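Leucine-rich repeat protein (Bacteroides thetaiotaomicron, PDB 4ECN) is of unknown function but, as an extracellular leucine-rich repeat protein with two DUF4458 domains, probably takes part in protein binding. Local coordinates at residues L398-L403 against I699-L704; D406-N411 against L755-V760; L392-R397 against D650-K655. All coordinates share one frame; numbering follows the deposited sequence.

Contact 1: L398-L403 against I699-L704; sequences LNLSDL and ISTIIL
Leu400 and Ile703 form the centre of this contact. Their side chains cross at about a right angle. Leu400 CD2 lies 3.7 Å from Ile703 CG1, and the branch point Leu400 CG is 3.9 Å from Ile703 CD1. The same Leu400 branch also reaches Thr701, where CD2 lies 4.0 Å from Thr701 CG2. Thr701 turns this methyl to the leucine because CG2 stands anti to its own backbone N while OG1 lies beside that N (chi1 -51°). Asn399 adds a smaller share with its CB, 4.0 Å from Ile703 CD1. Its carbonyl O lies 3.7 Å from Ile703 CG2. The core of the contact is apolar, with one backbone carbonyl at its edge.

Thr701 and Ile703 are two apart on strand 701-703 and present the same face to Leu400. Ile702 between them points away, against Val678 and Ile733 of the flanking strands. Leu400 extends past the strand edge onto Thr732 and Asp734 of the next one. It therefore bridges two neighbouring strands.

The leucine is positioned by what follows it. Ser401 is the N-cap of helix 402-409, and its OG bonds to Leu404 N. That hydroxyl also bonds to Asp759 OD2, one more strand along. The helix start is thus tied to the sheet right beside Leu400. Helix 402-409 belongs to a long excursion between strands 351-353 and 452-456. Here its lead-in rests on the parallel sheet of a leucine-rich repeat solenoid, the sheet that lines the concave side in this fold.

Contact 2: D406-N411 against L755-V760; sequences DAINRN and LSNMDV
Ala407, in the last turn of helix 402-409, sits over Asn757 of strand 757-759, with Ala407 CA 6.8 Å from Asn757 CA. The helix ends here. Arg410 N still bonds to Asp406 O at 3.0 Å, but Arg410 itself leaves helical geometry. Asn411 N then closes a tighter turn onto Ile408 O at 3.1 Å.

Asn757 is the strand residue that carries the contact. Its amide projects at the helix and is met by two apolar groups. Ala407 places its methyl against it, with CB 3.9 Å from Asn757 CG. Ile408 crosses the same side chain at about a right angle. Its CG1 lies anti to its own carbonyl carbon (chi1 -71°), and this arm touches the amide end.

Asn411 points at the strand too, but only grazes Ser756. Both have polar partners elsewhere. Asn411 OD1 accepts from Glu413 N, and Ser756 OG bonds to Lys779 NZ and Gln777 O. Ala407 also touches Ala780, on the next strand. Beyond that strand, Arg410 NH2 bonds to Gln810 OE1.

The contact is buried, and the short side chain of Ala407 lies directly against that of Asn757. It joins a short helix, inserted far earlier in the chain, to the inward-facing residues of the parallel repeat strands, as expected for the inner surface of a leucine-rich repeat solenoid.

Contact 3: L392-R397 against D650-K655; sequences LDYDQR and DFSYNK
Tyr394 and Asp650 meet at about a right angle, hydroxyl to carboxylate. Tyr394 OH lies 2.9 Å from Asp650 OD2, at hydrogen-bonding distance. OD2 sits at the edge of the ring, near its plane, and the ring and carboxylate planes are turned 77° apart. Asn399 is a second polar neighbour of the hydroxyl.

Gln396 reaches Asp650 from another direction. Its chain is bent at chi2, which folds the amide back toward Tyr394, over one face of the ring and offset toward its rim. The amide also crosses Asp650, with Gln396 CD 3.7 Å from Asp650 CB. Here the two flat groups are only 38° from parallel.

Asp650 reaches out with CG anti to its backbone N (chi1 180°). Its oxygens divide the work. OD2 faces the tyrosine, while OD1 serves its own segment. Ser652 OG gives OD1 a bond of 2.7 Å from the syn side. Ser652 N donates to OD1 from above the carboxylate plane at 3.1 Å, which makes an Asx turn. Replacing Asp650 by an alanine would probably leave Tyr394 OH without its carboxylate partner and set the Ser652 hydroxyl free to turn.

Asp395 forms a second Asx turn with Arg397 N. Arg397 also grips it side-on through NE and NH2, which probably steadies the bend that carries Gln396.

The chemistry here is polar. A buried carboxylate at the end of strand 646-650 is met by hydroxyls and a backbone N-H, and these probably help to stabilise its negative charge.

In the fold
The three contacts follow the same order in both halves. Segments 392-397, 398-403 and 406-411 run almost continuously, and their partners 650-655, 699-704 and 755-760 come later in the chain. The partners lie on or at the end of strands 646-650, 701-703 and 757-759, every second strand of one parallel sheet. The centres of contacts 3 and 1 are about 11 Å apart, those of 1 and 2 about 9 Å, and those of 3 and 2 about 19 Å. Contacts 1 and 2 share helix 402-409. The insertion thus runs across successive repeats, tying an earlier part of the solenoid to the later one.

Contact 1: L398-L403 against I699-L704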
# COMPACT_ATOMS: atom_id res chain seq x y z
N LEU A 398 18.69 9.44 15.28
CA LEU A 398 17.97 10.63 14.77
C LEU A 398 17.45 11.49 15.95
O LEU A 398 16.84 12.54 15.71
CB LEU A 398 16.79 10.24 13.84
CG LEU A 398 17.10 9.54 12.51
CD1 LEU A 398 15.88 8.86 11.97
CD2 LEU A 398 17.68 10.51 11.50
N ASN A 399 17.64 11.01 17.21
CA ASN A 399 17.28 11.69 18.46
C ASN A 399 18.50 12.48 19.01
O ASN A 399 18.38 13.22 20.00
CB ASN A 399 16.76 10.67 19.50
CG ASN A 399 15.53 9.86 19.08
OD1 ASN A 399 15.41 8.69 19.41
ND2 ASN A 399 14.57 10.45 18.35
N LEU A 400 19.67 12.31 18.36
CA LEU A 400 20.89 13.04 18.68
C LEU A 400 20.83 14.38 18.03
O LEU A 400 20.06 14.58 17.08
CB LEU A 400 22.13 12.27 18.20
CG LEU A 400 22.46 10.92 18.85
CD1 LEU A 400 23.46 10.17 18.03
CD2 LEU A 400 23.04 11.11 20.23
N SER A 401 21.67 15.31 18.50
CA SER A 401 21.78 16.65 17.92
C SER A 401 22.35 16.58 16.52
O SER A 401 23.06 15.61 16.20
CB SER A 401 22.67 17.53 18.78
OG SER A 401 24.01 17.06 18.82
N ASP A 402 22.13 17.65 15.72
CA ASP A 402 22.67 17.72 14.37
C ASP A 402 24.18 17.58 14.43
O ASP A 402 24.70 16.77 13.69
CB ASP A 402 22.23 18.98 13.63
CG ASP A 402 20.76 18.99 13.23
OD1 ASP A 402 19.94 18.30 13.92
OD2 ASP A 402 20.40 19.70 12.26
N LEU A 403 24.86 18.23 15.40
CA LEU A 403 26.31 18.08 15.61
C LEU A 403 26.75 16.60 15.71
O LEU A 403 27.67 16.19 14.99
CB LEU A 403 26.75 18.82 16.89
CG LEU A 403 28.11 18.41 17.54
CD1 LEU A 403 29.30 18.75 16.67
CD2 LEU A 403 28.27 19.04 18.89
N ILE A 699 26.32 -0.31 26.33
CA ILE A 699 25.84 0.93 25.71
C ILE A 699 27.00 1.66 25.04
O ILE A 699 28.03 1.91 25.69
CB ILE A 699 25.14 1.83 26.76
CG1 ILE A 699 24.13 1.02 27.61
CG2 ILE A 699 24.45 3.03 26.08
CD1 ILE A 699 23.47 1.79 28.78
N SER A 700 26.83 2.03 23.75
CA SER A 700 27.80 2.79 22.96
C SER A 700 27.31 4.21 22.67
O SER A 700 28.12 5.09 22.40
CB SER A 700 28.11 2.08 21.65
OG SER A 700 26.96 1.99 20.83
N THR A 701 25.98 4.43 22.73
CA THR A 701 25.33 5.74 22.56
C THR A 701 24.30 5.90 23.67
O THR A 701 23.44 5.02 23.82
CB THR A 701 24.71 5.90 21.15
OG1 THR A 701 25.67 5.57 20.15
CG2 THR A 701 24.21 7.29 20.89
N ILE A 702 24.40 6.99 24.48
CA ILE A 702 23.44 7.26 25.56
C ILE A 702 22.81 8.60 25.25
O ILE A 702 23.53 9.59 25.13
CB ILE A 702 24.05 7.18 27.01
CG1 ILE A 702 22.97 7.20 28.10
CG2 ILE A 702 25.15 8.22 27.30
CD1 ILE A 702 22.28 5.98 28.28
N ILE A 703 21.48 8.63 25.05
CA ILE A 703 20.82 9.89 24.69
C ILE A 703 20.02 10.34 25.93
O ILE A 703 19.00 9.74 26.26
CB ILE A 703 19.96 9.80 23.38
CG1 ILE A 703 20.73 9.08 22.25
CG2 ILE A 703 19.53 11.19 22.92
CD1 ILE A 703 19.96 8.81 21.02
N LEU A 704 20.56 11.35 26.64
CA LEU A 704 19.98 11.90 27.87
C LEU A 704 19.63 13.38 27.74
O LEU A 704 19.58 14.08 28.76
CB LEU A 704 20.94 11.72 29.04
CG LEU A 704 21.07 10.31 29.60
CD1 LEU A 704 22.38 10.14 30.38
CD2 LEU A 704 19.84 9.90 30.41

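Contact 2: D406-N411 against L755-V760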
# COMPACT_ATOMS: atom_id res chain seq x y z
N ASP A 406 26.21 14.54 12.44
CA ASP A 406 27.23 14.94 11.47
C ASP A 406 28.53 14.20 11.78
O ASP A 406 29.07 13.54 10.89
CB ASP A 406 27.43 16.46 11.50
CG ASP A 406 26.21 17.23 11.02
OD1 ASP A 406 25.32 16.61 10.36
OD2 ASP A 406 26.13 18.46 11.30
N ALA A 407 28.95 14.22 13.06
CA ALA A 407 30.13 13.53 13.58
C ALA A 407 30.12 12.00 13.22
O ALA A 407 31.15 11.48 12.78
CB ALA A 407 30.20 13.71 15.08
N ILE A 408 28.97 11.33 13.36
CA ILE A 408 28.81 9.89 13.06
C ILE A 408 28.82 9.64 11.54
O ILE A 408 29.45 8.67 11.08
CB ILE A 408 27.51 9.34 13.71
CG1 ILE A 408 27.71 9.29 15.24
CG2 ILE A 408 27.16 7.95 13.15
CD1 ILE A 408 26.49 9.10 16.09
N ASN A 409 28.12 10.49 10.78
CA ASN A 409 28.00 10.37 9.33
C ASN A 409 29.34 10.52 8.64
O ASN A 409 29.58 9.78 7.68
CB ASN A 409 27.02 11.36 8.77
CG ASN A 409 25.58 11.00 9.05
OD1 ASN A 409 25.21 9.82 9.18
ND2 ASN A 409 24.74 12.02 9.10
N ARG A 410 30.23 11.42 9.14
CA ARG A 410 31.55 11.57 8.53
C ARG A 410 32.59 10.67 9.24
O ARG A 410 33.79 10.88 9.06
CB ARG A 410 32.02 13.04 8.49
CG ARG A 410 32.25 13.69 9.82
CD ARG A 410 32.68 15.12 9.66
NE ARG A 410 32.74 15.75 10.97
CZ ARG A 410 31.80 16.55 11.47
NH1 ARG A 410 30.75 16.90 10.74
NH2 ARG A 410 31.95 17.06 12.69
N ASN A 411 32.15 9.65 10.01
CA ASN A 411 33.05 8.69 10.65
C ASN A 411 32.90 7.35 9.92
O ASN A 411 31.84 6.73 10.03
CB ASN A 411 32.79 8.57 12.16
CG ASN A 411 33.77 7.67 12.91
OD1 ASN A 411 34.47 6.83 12.33
ND2 ASN A 411 33.84 7.81 14.23
N LEU A 755 35.74 7.90 23.78
CA LEU A 755 34.72 8.95 23.66
C LEU A 755 34.94 9.71 22.37
O LEU A 755 36.02 10.26 22.19
CB LEU A 755 34.74 9.89 24.89
CG LEU A 755 33.75 11.10 24.90
CD1 LEU A 755 32.25 10.66 24.77
CD2 LEU A 755 33.97 11.98 26.11
N SER A 756 33.99 9.65 21.44
CA SER A 756 34.10 10.33 20.14
C SER A 756 33.22 11.57 20.05
O SER A 756 33.70 12.62 19.61
CB SER A 756 33.74 9.38 18.99
OG SER A 756 34.82 8.58 18.55
N ASN A 757 31.93 11.46 20.42
CA ASN A 757 31.00 12.56 20.22
C ASN A 757 30.30 12.95 21.51
O ASN A 757 29.70 12.09 22.18
CB ASN A 757 29.96 12.15 19.17
CG ASN A 757 30.50 11.23 18.12
OD1 ASN A 757 31.42 11.58 17.37
ND2 ASN A 757 30.05 9.98 18.15
N MSE A 758 30.35 14.24 21.86
CA MSE A 758 29.68 14.72 23.08
C MSE A 758 29.08 16.10 22.86
O MSE A 758 29.75 16.99 22.34
CB MSE A 758 30.61 14.73 24.30
CG MSE A 758 29.85 15.03 25.58
SE MSE A 758 30.78 14.51 27.16
CE MSE A 758 29.59 15.25 28.45
N ASP A 759 27.83 16.27 23.30
CA ASP A 759 27.14 17.54 23.18
C ASP A 759 26.52 17.93 24.53
O ASP A 759 25.64 17.22 25.05
CB ASP A 759 26.07 17.50 22.07
CG ASP A 759 25.67 18.85 21.51
OD1 ASP A 759 25.89 19.88 22.19
OD2 ASP A 759 25.11 18.89 20.39
N VAL A 760 27.02 19.03 25.12
CA VAL A 760 26.54 19.58 26.38
C VAL A 760 25.94 20.98 26.12
O VAL A 760 25.89 21.80 27.05
CB VAL A 760 27.58 19.61 27.53
CG1 VAL A 760 27.74 18.24 28.14
CG2 VAL A 760 28.93 20.17 27.08

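Contact 3: L392-R397 against D650-K655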
# COMPACT_ATOMS: atom_id res chain seq x y z
N LEU A 392 6.86 2.37 11.67
CA LEU A 392 7.23 2.29 13.08
C LEU A 392 8.72 2.46 13.33
O LEU A 392 9.08 3.25 14.20
CB LEU A 392 6.76 0.96 13.67
CG LEU A 392 5.29 0.55 13.34
CD1 LEU A 392 5.01 -0.92 13.67
CD2 LEU A 392 4.27 1.53 13.89
N ASP A 393 9.57 1.72 12.63
CA ASP A 393 11.02 1.77 12.86
C ASP A 393 11.66 3.06 12.39
O ASP A 393 11.29 3.59 11.33
CB ASP A 393 11.73 0.62 12.11
CG ASP A 393 11.46 -0.79 12.59
OD1 ASP A 393 11.32 -0.98 13.83
OD2 ASP A 393 11.55 -1.71 11.76
N TYR A 394 12.68 3.49 13.12
CA TYR A 394 13.53 4.62 12.79
C TYR A 394 14.85 4.47 13.52
O TYR A 394 14.89 3.90 14.61
CB TYR A 394 12.86 5.98 13.07
CG TYR A 394 12.83 6.43 14.52
CD1 TYR A 394 11.91 5.90 15.42
CD2 TYR A 394 13.68 7.44 14.98
CE1 TYR A 394 11.85 6.34 16.74
CE2 TYR A 394 13.62 7.90 16.29
CZ TYR A 394 12.71 7.33 17.18
OH TYR A 394 12.67 7.75 18.50
N ASP A 395 15.94 4.95 12.91
CA ASP A 395 17.30 4.95 13.46
C ASP A 395 17.31 5.86 14.73
O ASP A 395 17.01 7.07 14.64
CB ASP A 395 18.28 5.44 12.37
CG ASP A 395 19.76 5.26 12.63
OD1 ASP A 395 20.19 5.48 13.78
OD2 ASP A 395 20.51 4.97 11.65
N GLN A 396 17.57 5.25 15.92
CA GLN A 396 17.55 5.93 17.23
C GLN A 396 18.55 7.07 17.32
O GLN A 396 18.35 7.98 18.14
CB GLN A 396 17.80 4.96 18.39
CG GLN A 396 16.59 4.09 18.69
CD GLN A 396 15.33 4.88 18.84
OE1 GLN A 396 15.19 5.75 19.71
NE2 GLN A 396 14.38 4.59 17.99
N ARG A 397 19.57 7.08 16.44
CA ARG A 397 20.56 8.16 16.38
C ARG A 397 19.96 9.46 15.76
O ARG A 397 20.61 10.48 15.84
CB ARG A 397 21.81 7.72 15.62
CG ARG A 397 22.55 6.58 16.34
CD ARG A 397 23.67 6.00 15.50
NE ARG A 397 23.18 5.52 14.20
CZ ARG A 397 23.96 5.12 13.21
NH1 ARG A 397 25.28 5.10 13.36
NH2 ARG A 397 23.43 4.74 12.05
N ASP A 650 13.99 2.57 23.08
CA ASP A 650 13.55 3.97 23.02
C ASP A 650 12.55 4.28 24.15
O ASP A 650 11.40 3.80 24.15
CB ASP A 650 12.95 4.32 21.65
CG ASP A 650 12.45 5.76 21.48
OD1 ASP A 650 12.91 6.66 22.25
OD2 ASP A 650 11.65 6.00 20.54
N PHE A 651 13.00 5.10 25.10
CA PHE A 651 12.20 5.52 26.24
C PHE A 651 12.04 7.03 26.25
O PHE A 651 11.77 7.62 27.30
CB PHE A 651 12.84 5.05 27.55
CG PHE A 651 12.84 3.56 27.78
CD1 PHE A 651 11.68 2.91 28.16
CD2 PHE A 651 14.02 2.84 27.73
CE1 PHE A 651 11.68 1.54 28.43
CE2 PHE A 651 14.03 1.47 28.00
CZ PHE A 651 12.86 0.83 28.33
N SER A 652 12.19 7.67 25.09
CA SER A 652 12.05 9.12 24.98
C SER A 652 10.60 9.54 25.27
O SER A 652 9.69 8.74 25.09
CB SER A 652 12.49 9.61 23.60
OG SER A 652 11.72 9.06 22.54
N TYR A 653 10.41 10.78 25.74
CA TYR A 653 9.11 11.39 26.03
C TYR A 653 8.29 10.54 27.03
O TYR A 653 7.18 10.09 26.72
CB TYR A 653 8.31 11.64 24.75
CG TYR A 653 8.92 12.70 23.86
CD1 TYR A 653 9.84 12.36 22.87
CD2 TYR A 653 8.56 14.04 23.99
CE1 TYR A 653 10.39 13.33 22.03
CE2 TYR A 653 9.11 15.02 23.16
CZ TYR A 653 10.02 14.66 22.17
OH TYR A 653 10.55 15.61 21.35
N ASN A 654 8.82 10.38 28.24
CA ASN A 654 8.19 9.70 29.37
C ASN A 654 8.37 10.58 30.63
O ASN A 654 8.63 11.78 30.49
CB ASN A 654 8.75 8.29 29.55
CG ASN A 654 8.14 7.30 28.62
OD1 ASN A 654 6.99 6.91 28.79
ND2 ASN A 654 8.89 6.81 27.65
N LYS A 655 8.26 10.00 31.84
CA LYS A 655 8.39 10.71 33.11
C LYS A 655 9.38 9.99 34.02
O LYS A 655 9.13 9.89 35.23
CB LYS A 655 7.01 10.84 33.80
CG LYS A 655 5.95 11.59 32.99
CD LYS A 655 4.64 11.72 33.74
CE LYS A 655 4.26 13.15 34.05
NZ LYS A 655 5.11 13.75 35.12